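Local structure of fimbrial subunit type 1 (Actinomyces oris, 3UXF) at residues R228-E236 with A302-E311; L350-T359 with T419-Y430. The protein serves as the major structural subunit of the type 1 fimbriae displayed on the surface of this Gram-positive bacterium. One frame throughout, in Å; residues are numbered along the deposited sequence.

Overall arrangement
The two contacts come in series along the chain: interaction 1 closes before interaction 2 opens. Their centres lie about 17 Å apart, on the same side of the chain's centre. Interaction 1 joins the turn after strand 224-229 to the loop between strands 295-302 and 312-321. Interaction 2 pairs strand 344-362 with strand 419-426 inside the prealbumin-like domain. Both reach one mixed sheet, in which 224-229 adjoins 312-321, 312-321 adjoins 344-362, and 344-362 adjoins 419-426. The long strand 344-362 thus carries one sheet from the middle part of this elongated pilin into the C-terminal domain, and at the junction the contacts touch directly, L310 and E311 packing on Y353 and Y424.

Interaction 1: R228-E236 with A302-E311; sequences RLDKRIKKE and AKFDAAVNLE
K234 N donates to K303 O over 2.9 Å, tying the chain just past the type I turn D230-I233 to the residue after strand 295-302. With CG anti to its carbonyl carbon (chi1 -66°), R232 crosses V308 at about a right angle, its CB lying 3.7 Å from V308 CG2. The guanidinium is held by its rim: NE and NH2 grip the D230 carboxylate side-on, while NH1 donates to N309 O (2.9 Å) in the guanidinium plane and on a carbonyl lone pair. NH2 also binds D313 O, and a water links NH1 to E311 O. Arginine suits the place because its flat rim of N-H groups serves several acceptors at once, fixing its rotation; L310 CD2 lies over one face. I233 runs side by side with F304, its CG1 3.7 Å from F304 CE1, and its CG2 branch meets A302 CB at 4.0 Å. Y203 joins this apolar cluster. K234 is long enough to bring NZ to D305 OD1 in a salt bridge, modelled so short that its length is doubtful. D230 OD1 also accepts from R232 N, an Asx turn overlapping the type I turn; R232, so fixed, joins two loops of a beta sandwich.

Interaction 2: L350-T359 with T419-Y430; sequences LSKYGKVILT and TVEINYLRANDY. Unlike the reference sequence in segment 350-359: I357 (reference Val).
K352 lies over one face of the Y430 ring, its CE above the centre and 3.5 Å from the centroid in a CH-pi contact. NZ, 5.0 Å from the centroid, adds a cation-pi contact while E473 and D313 take it in salt bridges. Lysine suits because its methylenes lie on the ring as the ammonium continues to the acids. Y430 CG lies anti to the backbone N (chi1 -155°), turning the ring toward strand 344-362. The aliphatic part of R426 covers one face of the Y353 ring, CG 3.9 Å from the centroid, guanidinium and ring planes 65° apart; Y353 OH bonds to A194 O. Y353 and R426 are a non-hydrogen-bonded pair of the prealbumin-like domain's antiparallel ladder, whose hydrogen-bonded pairs include G354 with L425 and V356 with I422; a cis peptide precedes Y424. K355 lies alongside N423, and bends at chi3 (-48°) and chi4 bring its NZ 2.9 Å from E421 OE1, a salt bridge, and 3.0 Å from N423 OD1, each met from above its plane. E421 OE1 also accepts N423 ND2, on its anti lone pair. On the other face L358, I422 and L447 pack together, and V356 CG2 meets L425 CD1 at 4.1 Å.

Interaction 1: R228-E236 with A302-E311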
loop_
_atom_site.group_PDB
_atom_site.type_symbol
_atom_site.label_atom_id
_atom_site.label_comp_id
_atom_site.label_asym_id
_atom_site.label_seq_id
_atom_site.Cartn_x
_atom_site.Cartn_y
_atom_site.Cartn_z
ATOM N N ARG A 228 7.400 2.840 -7.807
ATOM C CA ARG A 228 7.170 2.935 -9.244
ATOM C C ARG A 228 6.414 4.225 -9.522
ATOM O O ARG A 228 5.234 4.345 -9.200
ATOM C CB ARG A 228 6.409 1.727 -9.774
ATOM C CG ARG A 228 6.278 1.784 -11.303
ATOM C CD ARG A 228 5.534 0.558 -11.828
ATOM N NE ARG A 228 4.112 0.676 -11.534
ATOM C CZ ARG A 228 3.219 -0.236 -11.882
ATOM N NH1 ARG A 228 3.623 -1.341 -12.513
ATOM N NH2 ARG A 228 1.937 -0.063 -11.596
ATOM N N LEU A 229 7.103 5.180 -10.139
ATOM C CA LEU A 229 6.569 6.537 -10.300
ATOM C C LEU A 229 5.981 6.741 -11.678
ATOM O O LEU A 229 6.611 6.465 -12.691
ATOM C CB LEU A 229 7.696 7.562 -10.190
ATOM C CG LEU A 229 8.370 7.713 -8.823
ATOM C CD1 LEU A 229 9.664 8.487 -8.912
ATOM C CD2 LEU A 229 7.373 8.417 -7.890
ATOM N N ASP A 230 4.770 7.270 -11.715
ATOM C CA ASP A 230 4.213 7.723 -12.969
ATOM C C ASP A 230 5.164 8.765 -13.564
ATOM O O ASP A 230 5.726 9.609 -12.858
ATOM C CB ASP A 230 2.849 8.331 -12.659
ATOM C CG ASP A 230 2.076 8.726 -13.904
ATOM O OD1 ASP A 230 2.405 9.773 -14.494
ATOM O OD2 ASP A 230 1.111 8.017 -14.274
ATOM N N LYS A 231 5.345 8.695 -14.877
ATOM C CA LYS A 231 6.252 9.638 -15.518
ATOM C C LYS A 231 5.842 11.105 -15.463
ATOM O O LYS A 231 6.682 11.983 -15.709
ATOM C CB LYS A 231 6.488 9.236 -16.967
ATOM C CG LYS A 231 7.251 7.945 -17.094
ATOM C CD LYS A 231 8.051 7.946 -18.378
ATOM C CE LYS A 231 9.009 6.757 -18.376
ATOM N NZ LYS A 231 9.874 6.717 -19.582
ATOM N N ARG A 232 4.600 11.415 -15.083
ATOM C CA ARG A 232 4.213 12.809 -14.871
ATOM C C ARG A 232 4.799 13.470 -13.605
ATOM O O ARG A 232 4.773 14.684 -13.485
ATOM C CB ARG A 232 2.691 12.953 -14.875
ATOM C CG ARG A 232 2.052 12.668 -16.192
ATOM C CD ARG A 232 0.529 12.523 -16.059
ATOM N NE ARG A 232 0.200 11.219 -15.448
ATOM C CZ ARG A 232 -1.030 10.693 -15.407
ATOM N NH1 ARG A 232 -2.062 11.355 -15.923
ATOM N NH2 ARG A 232 -1.247 9.499 -14.808
ATOM N N ILE A 233 5.349 12.672 -12.668
ATOM C CA ILE A 233 5.957 13.191 -11.451
ATOM C C ILE A 233 7.404 13.604 -11.739
ATOM O O ILE A 233 8.095 12.926 -12.491
ATOM C CB ILE A 233 5.924 12.083 -10.372
ATOM C CG1 ILE A 233 4.451 11.852 -10.017
ATOM C CG2 ILE A 233 6.731 12.496 -9.151
ATOM C CD1 ILE A 233 4.192 10.551 -9.185
ATOM N N LYS A 234 7.833 14.706 -11.142
ATOM C CA LYS A 234 9.221 15.160 -11.271
ATOM C C LYS A 234 10.105 14.282 -10.382
ATOM O O LYS A 234 10.193 14.476 -9.172
ATOM C CB LYS A 234 9.348 16.637 -10.888
ATOM C CG LYS A 234 8.628 17.590 -11.819
ATOM C CD LYS A 234 8.984 19.026 -11.433
ATOM C CE LYS A 234 8.234 20.027 -12.310
ATOM N NZ LYS A 234 8.699 19.900 -13.705
ATOM N N LYS A 235 10.787 13.315 -10.980
ATOM C CA LYS A 235 11.546 12.396 -10.129
ATOM C C LYS A 235 12.761 13.018 -9.468
ATOM O O LYS A 235 13.258 12.522 -8.459
ATOM C CB LYS A 235 11.915 11.145 -10.910
ATOM C CG LYS A 235 13.088 11.347 -11.865
ATOM C CD LYS A 235 13.359 10.057 -12.584
ATOM C CE LYS A 235 14.792 9.914 -13.091
ATOM N NZ LYS A 235 14.999 10.798 -14.271
ATOM N N GLU A 236 13.201 14.168 -9.988
ATOM C CA GLU A 236 14.333 14.894 -9.425
ATOM C C GLU A 236 13.941 15.808 -8.266
ATOM O O GLU A 236 14.768 16.491 -7.700
ATOM C CB GLU A 236 15.045 15.719 -10.529
ATOM C CG GLU A 236 14.358 17.058 -10.921
ATOM C CD GLU A 236 13.117 16.913 -11.782
ATOM O OE1 GLU A 236 12.800 15.788 -12.212
ATOM O OE2 GLU A 236 12.533 17.977 -12.086
ATOM N N ALA A 302 5.487 14.529 -4.284
ATOM C CA ALA A 302 5.382 14.478 -5.726
ATOM C C ALA A 302 5.025 15.847 -6.278
ATOM O O ALA A 302 4.094 16.488 -5.817
ATOM C CB ALA A 302 4.331 13.470 -6.136
ATOM N N LYS A 303 5.783 16.288 -7.275
ATOM C CA LYS A 303 5.575 17.597 -7.871
ATOM C C LYS A 303 5.352 17.431 -9.349
ATOM O O LYS A 303 5.835 16.458 -9.954
ATOM C CB LYS A 303 6.857 18.400 -7.702
ATOM C CG LYS A 303 7.294 18.652 -6.255
ATOM C CD LYS A 303 6.448 19.664 -5.571
ATOM C CE LYS A 303 7.125 20.179 -4.283
ATOM N NZ LYS A 303 7.138 19.248 -3.083
ATOM N N PHE A 304 4.663 18.404 -9.951
ATOM C CA PHE A 304 4.270 18.336 -11.348
ATOM C C PHE A 304 4.559 19.665 -12.039
ATOM O O PHE A 304 4.603 20.696 -11.397
ATOM C CB PHE A 304 2.749 18.099 -11.462
ATOM C CG PHE A 304 2.283 16.867 -10.698
ATOM C CD1 PHE A 304 2.351 15.623 -11.276
ATOM C CD2 PHE A 304 1.779 17.019 -9.414
ATOM C CE1 PHE A 304 1.939 14.477 -10.553
ATOM C CE2 PHE A 304 1.356 15.882 -8.695
ATOM C CZ PHE A 304 1.444 14.632 -9.271
ATOM N N ASP A 305 4.662 19.631 -13.361
ATOM C CA ASP A 305 4.491 20.888 -14.091
ATOM C C ASP A 305 3.041 21.304 -13.894
ATOM O O ASP A 305 2.140 20.444 -13.914
ATOM C CB ASP A 305 4.747 20.676 -15.575
ATOM C CG ASP A 305 6.204 20.400 -15.873
ATOM O OD1 ASP A 305 7.075 21.011 -15.197
ATOM O OD2 ASP A 305 6.472 19.579 -16.777
ATOM N N ALA A 306 2.810 22.597 -13.756
ATOM C CA ALA A 306 1.457 23.090 -13.542
ATOM C C ALA A 306 0.473 22.576 -14.570
ATOM O O ALA A 306 -0.647 22.218 -14.189
ATOM C CB ALA A 306 1.430 24.622 -13.488
ATOM N N ALA A 307 0.853 22.503 -15.845
ATOM C CA ALA A 307 -0.116 22.104 -16.858
ATOM C C ALA A 307 -0.173 20.619 -17.121
ATOM O O ALA A 307 -0.668 20.194 -18.163
ATOM C CB ALA A 307 0.143 22.872 -18.163
ATOM N N VAL A 308 0.301 19.818 -16.145
ATOM C CA VAL A 308 0.316 18.368 -16.301
ATOM C C VAL A 308 -1.034 17.811 -16.715
ATOM O O VAL A 308 -2.063 18.237 -16.212
ATOM C CB VAL A 308 0.742 17.691 -14.990
ATOM C CG1 VAL A 308 -0.186 18.082 -13.825
ATOM C CG2 VAL A 308 0.802 16.174 -15.136
ATOM N N ASN A 309 -1.030 16.848 -17.629
ATOM C CA ASN A 309 -2.276 16.230 -18.013
ATOM C C ASN A 309 -2.581 15.115 -17.041
ATOM O O ASN A 309 -2.182 13.979 -17.239
ATOM C CB ASN A 309 -2.192 15.706 -19.426
ATOM C CG ASN A 309 -3.479 15.059 -19.872
ATOM O OD1 ASN A 309 -4.407 14.869 -19.086
ATOM N ND2 ASN A 309 -3.537 14.701 -21.143
ATOM N N LEU A 310 -3.281 15.462 -15.969
ATOM C CA LEU A 310 -3.646 14.494 -14.942
ATOM C C LEU A 310 -5.033 13.900 -15.122
ATOM O O LEU A 310 -5.528 13.204 -14.217
ATOM C CB LEU A 310 -3.559 15.145 -13.537
ATOM C CG LEU A 310 -2.205 15.161 -12.820
ATOM C CD1 LEU A 310 -2.283 15.867 -11.452
ATOM C CD2 LEU A 310 -1.610 13.797 -12.600
ATOM N N GLU A 311 -5.685 14.130 -16.269
ATOM C CA GLU A 311 -7.016 13.577 -16.473
ATOM C C GLU A 311 -7.040 12.075 -16.250
ATOM O O GLU A 311 -6.227 11.350 -16.807
ATOM C CB GLU A 311 -7.547 13.914 -17.881
ATOM C CG GLU A 311 -9.062 13.721 -17.976
ATOM C CD GLU A 311 -9.653 14.105 -19.339
ATOM O OE1 GLU A 311 -8.898 14.409 -20.292
ATOM O OE2 GLU A 311 -10.889 14.044 -19.451
HETATM O O HOH W 1 -4.323 9.520 -16.121
HETATM O O HOH W 2 4.391 17.020 -14.722
HETATM O O HOH W 3 8.290 15.164 -7.389
HETATM O O HOH W 4 7.421 17.181 -15.431
#

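Interaction 2: L350-T359 with T419-Y430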
loop_
_atom_site.group_PDB
_atom_site.type_symbol
_atom_site.label_atom_id
_atom_site.label_comp_id
_atom_site.label_asym_id
_atom_site.label_seq_id
_atom_site.Cartn_x
_atom_site.Cartn_y
_atom_site.Cartn_z
ATOM N N LEU A 350 -4.668 5.520 -5.843
ATOM C CA LEU A 350 -5.082 6.353 -6.969
ATOM C C LEU A 350 -5.486 7.744 -6.536
ATOM O O LEU A 350 -6.026 7.938 -5.429
ATOM C CB LEU A 350 -6.310 5.759 -7.652
ATOM C CG LEU A 350 -6.162 4.313 -8.121
ATOM C CD1 LEU A 350 -7.452 3.870 -8.796
ATOM C CD2 LEU A 350 -4.997 4.157 -9.064
ATOM N N SER A 351 -5.191 8.705 -7.408
ATOM C CA SER A 351 -5.793 10.051 -7.411
ATOM C C SER A 351 -6.561 10.186 -8.731
ATOM O O SER A 351 -6.093 9.723 -9.779
ATOM C CB SER A 351 -4.710 11.133 -7.341
ATOM O OG SER A 351 -3.909 11.010 -6.181
ATOM N N LYS A 352 -7.753 10.785 -8.671
ATOM C CA LYS A 352 -8.625 10.853 -9.859
ATOM C C LYS A 352 -8.998 12.302 -10.161
ATOM O O LYS A 352 -9.622 12.968 -9.344
ATOM C CB LYS A 352 -9.875 9.986 -9.647
ATOM C CG LYS A 352 -9.552 8.533 -9.403
ATOM C CD LYS A 352 -10.849 7.770 -9.097
ATOM C CE LYS A 352 -10.545 6.301 -8.815
ATOM N NZ LYS A 352 -10.408 5.514 -10.085
ATOM N N TYR A 353 -8.617 12.777 -11.345
ATOM C CA TYR A 353 -8.833 14.163 -11.767
ATOM C C TYR A 353 -9.698 14.182 -13.010
ATOM O O TYR A 353 -9.495 13.388 -13.940
ATOM C CB TYR A 353 -7.475 14.852 -12.082
ATOM C CG TYR A 353 -6.679 15.257 -10.869
ATOM C CD1 TYR A 353 -5.791 14.370 -10.259
ATOM C CD2 TYR A 353 -6.849 16.511 -10.295
ATOM C CE1 TYR A 353 -5.080 14.728 -9.113
ATOM C CE2 TYR A 353 -6.143 16.888 -9.167
ATOM C CZ TYR A 353 -5.263 16.000 -8.578
ATOM O OH TYR A 353 -4.533 16.354 -7.469
ATOM N N GLY A 354 -10.672 15.090 -13.023
ATOM C CA GLY A 354 -11.590 15.174 -14.153
ATOM C C GLY A 354 -11.572 16.510 -14.877
ATOM O O GLY A 354 -11.263 17.560 -14.319
ATOM N N LYS A 355 -11.909 16.463 -16.155
ATOM C CA LYS A 355 -12.125 17.667 -16.960
ATOM C C LYS A 355 -13.515 18.199 -16.718
ATOM O O LYS A 355 -14.448 17.407 -16.597
ATOM C CB LYS A 355 -12.000 17.263 -18.433
ATOM C CG LYS A 355 -12.410 18.384 -19.400
ATOM C CD LYS A 355 -12.280 17.977 -20.903
ATOM C CE LYS A 355 -10.938 17.320 -21.206
ATOM N NZ LYS A 355 -9.858 18.332 -21.331
ATOM N N VAL A 356 -13.671 19.522 -16.637
ATOM C CA VAL A 356 -14.988 20.133 -16.617
ATOM C C VAL A 356 -15.137 20.914 -17.906
ATOM O O VAL A 356 -14.244 21.676 -18.271
ATOM C CB VAL A 356 -15.123 21.106 -15.429
ATOM C CG1 VAL A 356 -16.421 21.860 -15.507
ATOM C CG2 VAL A 356 -15.009 20.303 -14.099
ATOM N N ILE A 357 -16.241 20.714 -18.622
ATOM C CA ILE A 357 -16.531 21.579 -19.775
ATOM C C ILE A 357 -17.664 22.508 -19.376
ATOM O O ILE A 357 -18.761 22.028 -19.062
ATOM C CB ILE A 357 -16.930 20.784 -21.031
ATOM C CG1 ILE A 357 -15.778 19.890 -21.461
ATOM C CG2 ILE A 357 -17.218 21.741 -22.165
ATOM C CD1 ILE A 357 -16.151 18.867 -22.573
ATOM N N LEU A 358 -17.396 23.815 -19.349
ATOM C CA LEU A 358 -18.394 24.786 -18.939
ATOM C C LEU A 358 -18.998 25.354 -20.214
ATOM O O LEU A 358 -18.271 25.905 -21.047
ATOM C CB LEU A 358 -17.698 25.869 -18.113
ATOM C CG LEU A 358 -18.538 26.941 -17.413
ATOM C CD1 LEU A 358 -17.620 27.743 -16.465
ATOM C CD2 LEU A 358 -19.184 27.889 -18.397
ATOM N N THR A 359 -20.317 25.214 -20.365
ATOM C CA THR A 359 -21.037 25.860 -21.467
ATOM C C THR A 359 -21.832 27.040 -20.940
ATOM O O THR A 359 -22.610 26.912 -19.985
ATOM C CB THR A 359 -22.017 24.901 -22.139
ATOM O OG1 THR A 359 -21.271 23.834 -22.731
ATOM C CG2 THR A 359 -22.839 25.623 -23.243
ATOM N N THR A 419 -17.816 28.300 -24.662
ATOM C CA THR A 419 -17.400 27.222 -23.744
ATOM C C THR A 419 -16.007 27.461 -23.206
ATOM O O THR A 419 -15.217 28.211 -23.775
ATOM C CB THR A 419 -17.396 25.860 -24.444
ATOM O OG1 THR A 419 -16.384 25.879 -25.459
ATOM C CG2 THR A 419 -18.747 25.565 -25.056
ATOM N N VAL A 420 -15.679 26.799 -22.105
ATOM C CA VAL A 420 -14.291 26.798 -21.645
ATOM C C VAL A 420 -14.067 25.504 -20.895
ATOM O O VAL A 420 -14.980 25.008 -20.227
ATOM C CB VAL A 420 -13.920 28.018 -20.756
ATOM C CG1 VAL A 420 -14.744 28.063 -19.469
ATOM C CG2 VAL A 420 -12.418 28.036 -20.432
ATOM N N GLU A 421 -12.874 24.943 -21.033
ATOM C CA GLU A 421 -12.528 23.746 -20.246
ATOM C C GLU A 421 -11.791 24.153 -18.992
ATOM O O GLU A 421 -10.930 25.047 -19.015
ATOM C CB GLU A 421 -11.660 22.781 -21.052
ATOM C CG GLU A 421 -12.376 22.286 -22.278
ATOM C CD GLU A 421 -11.688 21.137 -22.976
ATOM O OE1 GLU A 421 -10.514 20.841 -22.673
ATOM O OE2 GLU A 421 -12.360 20.518 -23.826
ATOM N N ILE A 422 -12.143 23.500 -17.888
ATOM C CA ILE A 422 -11.440 23.696 -16.630
ATOM C C ILE A 422 -10.726 22.368 -16.359
ATOM O O ILE A 422 -11.349 21.354 -15.988
ATOM C CB ILE A 422 -12.413 24.060 -15.510
ATOM C CG1 ILE A 422 -13.148 25.367 -15.886
ATOM C CG2 ILE A 422 -11.652 24.210 -14.205
ATOM C CD1 ILE A 422 -14.205 25.767 -14.904
ATOM N N ASN A 423 -9.411 22.364 -16.601
ATOM C CA ASN A 423 -8.621 21.140 -16.554
ATOM C C ASN A 423 -7.532 21.251 -15.518
ATOM O O ASN A 423 -6.642 22.082 -15.707
ATOM C CB ASN A 423 -7.889 20.948 -17.888
ATOM C CG ASN A 423 -8.828 20.789 -19.074
ATOM O OD1 ASN A 423 -9.927 20.219 -18.938
ATOM N ND2 ASN A 423 -8.408 21.255 -20.221
ATOM N N TYR A 424 -7.515 20.448 -14.453
ATOM C CA TYR A 424 -8.493 19.419 -14.135
ATOM C C TYR A 424 -8.743 19.487 -12.631
ATOM O O TYR A 424 -7.914 20.003 -11.891
ATOM C CB TYR A 424 -7.937 18.038 -14.482
ATOM C CG TYR A 424 -7.421 17.923 -15.896
ATOM C CD1 TYR A 424 -8.252 17.506 -16.921
ATOM C CD2 TYR A 424 -6.106 18.233 -16.205
ATOM C CE1 TYR A 424 -7.793 17.402 -18.212
ATOM C CE2 TYR A 424 -5.637 18.134 -17.500
ATOM C CZ TYR A 424 -6.488 17.718 -18.499
ATOM O OH TYR A 424 -6.041 17.611 -19.791
ATOM N N LEU A 425 -9.878 18.956 -12.186
ATOM C CA LEU A 425 -10.234 18.981 -10.772
ATOM C C LEU A 425 -10.332 17.580 -10.177
ATOM O O LEU A 425 -10.884 16.677 -10.793
ATOM C CB LEU A 425 -11.562 19.712 -10.573
ATOM C CG LEU A 425 -11.511 21.239 -10.608
ATOM C CD1 LEU A 425 -12.874 21.812 -10.948
ATOM C CD2 LEU A 425 -11.012 21.783 -9.285
ATOM N N ARG A 426 -9.795 17.415 -8.974
ATOM C CA ARG A 426 -9.851 16.133 -8.284
ATOM C C ARG A 426 -11.294 15.809 -7.925
ATOM O O ARG A 426 -12.047 16.688 -7.530
ATOM C CB ARG A 426 -8.996 16.166 -7.017
ATOM C CG ARG A 426 -8.322 14.840 -6.673
ATOM C CD ARG A 426 -8.218 14.644 -5.166
ATOM N NE ARG A 426 -9.527 14.796 -4.546
ATOM C CZ ARG A 426 -9.866 15.795 -3.744
ATOM N NH1 ARG A 426 -8.981 16.731 -3.429
ATOM N NH2 ARG A 426 -11.094 15.857 -3.253
ATOM N N ALA A 427 -11.673 14.544 -8.064
ATOM C CA ALA A 427 -13.034 14.126 -7.761
ATOM C C ALA A 427 -13.413 14.492 -6.333
ATOM O O ALA A 427 -12.618 14.325 -5.417
ATOM C CB ALA A 427 -13.182 12.630 -7.977
ATOM N N ASN A 428 -14.631 14.989 -6.149
ATOM C CA ASN A 428 -15.115 15.330 -4.819
ATOM C C ASN A 428 -15.349 14.081 -3.985
ATOM O O ASN A 428 -15.291 14.121 -2.760
ATOM C CB ASN A 428 -16.423 16.121 -4.896
ATOM C CG ASN A 428 -16.265 17.449 -5.606
ATOM O OD1 ASN A 428 -16.559 17.565 -6.790
ATOM N ND2 ASN A 428 -15.807 18.457 -4.878
ATOM N N ASP A 429 -15.627 12.974 -4.662
ATOM C CA ASP A 429 -15.958 11.730 -3.978
ATOM C C ASP A 429 -14.838 10.693 -3.962
ATOM O O ASP A 429 -15.080 9.527 -3.685
ATOM C CB ASP A 429 -17.232 11.119 -4.565
ATOM C CG ASP A 429 -17.068 10.702 -6.012
ATOM O OD1 ASP A 429 -16.045 11.060 -6.626
ATOM O OD2 ASP A 429 -17.967 10.016 -6.532
ATOM N N TYR A 430 -13.620 11.121 -4.255
ATOM C CA TYR A 430 -12.469 10.233 -4.200
ATOM C C TYR A 430 -11.282 11.082 -3.793
ATOM O O TYR A 430 -10.823 11.927 -4.549
ATOM C CB TYR A 430 -12.221 9.547 -5.543
ATOM C CG TYR A 430 -11.473 8.234 -5.439
ATOM C CD1 TYR A 430 -12.131 7.024 -5.591
ATOM C CD2 TYR A 430 -10.107 8.207 -5.196
ATOM C CE1 TYR A 430 -11.453 5.826 -5.503
ATOM C CE2 TYR A 430 -9.419 7.012 -5.109
ATOM C CZ TYR A 430 -10.099 5.824 -5.262
ATOM O OH TYR A 430 -9.422 4.631 -5.174
HETATM O O HOH W 5 -6.815 4.291 -4.371
HETATM O O HOH W 6 -8.647 11.376 -6.023
HETATM O O HOH W 7 -7.328 17.222 -22.066
#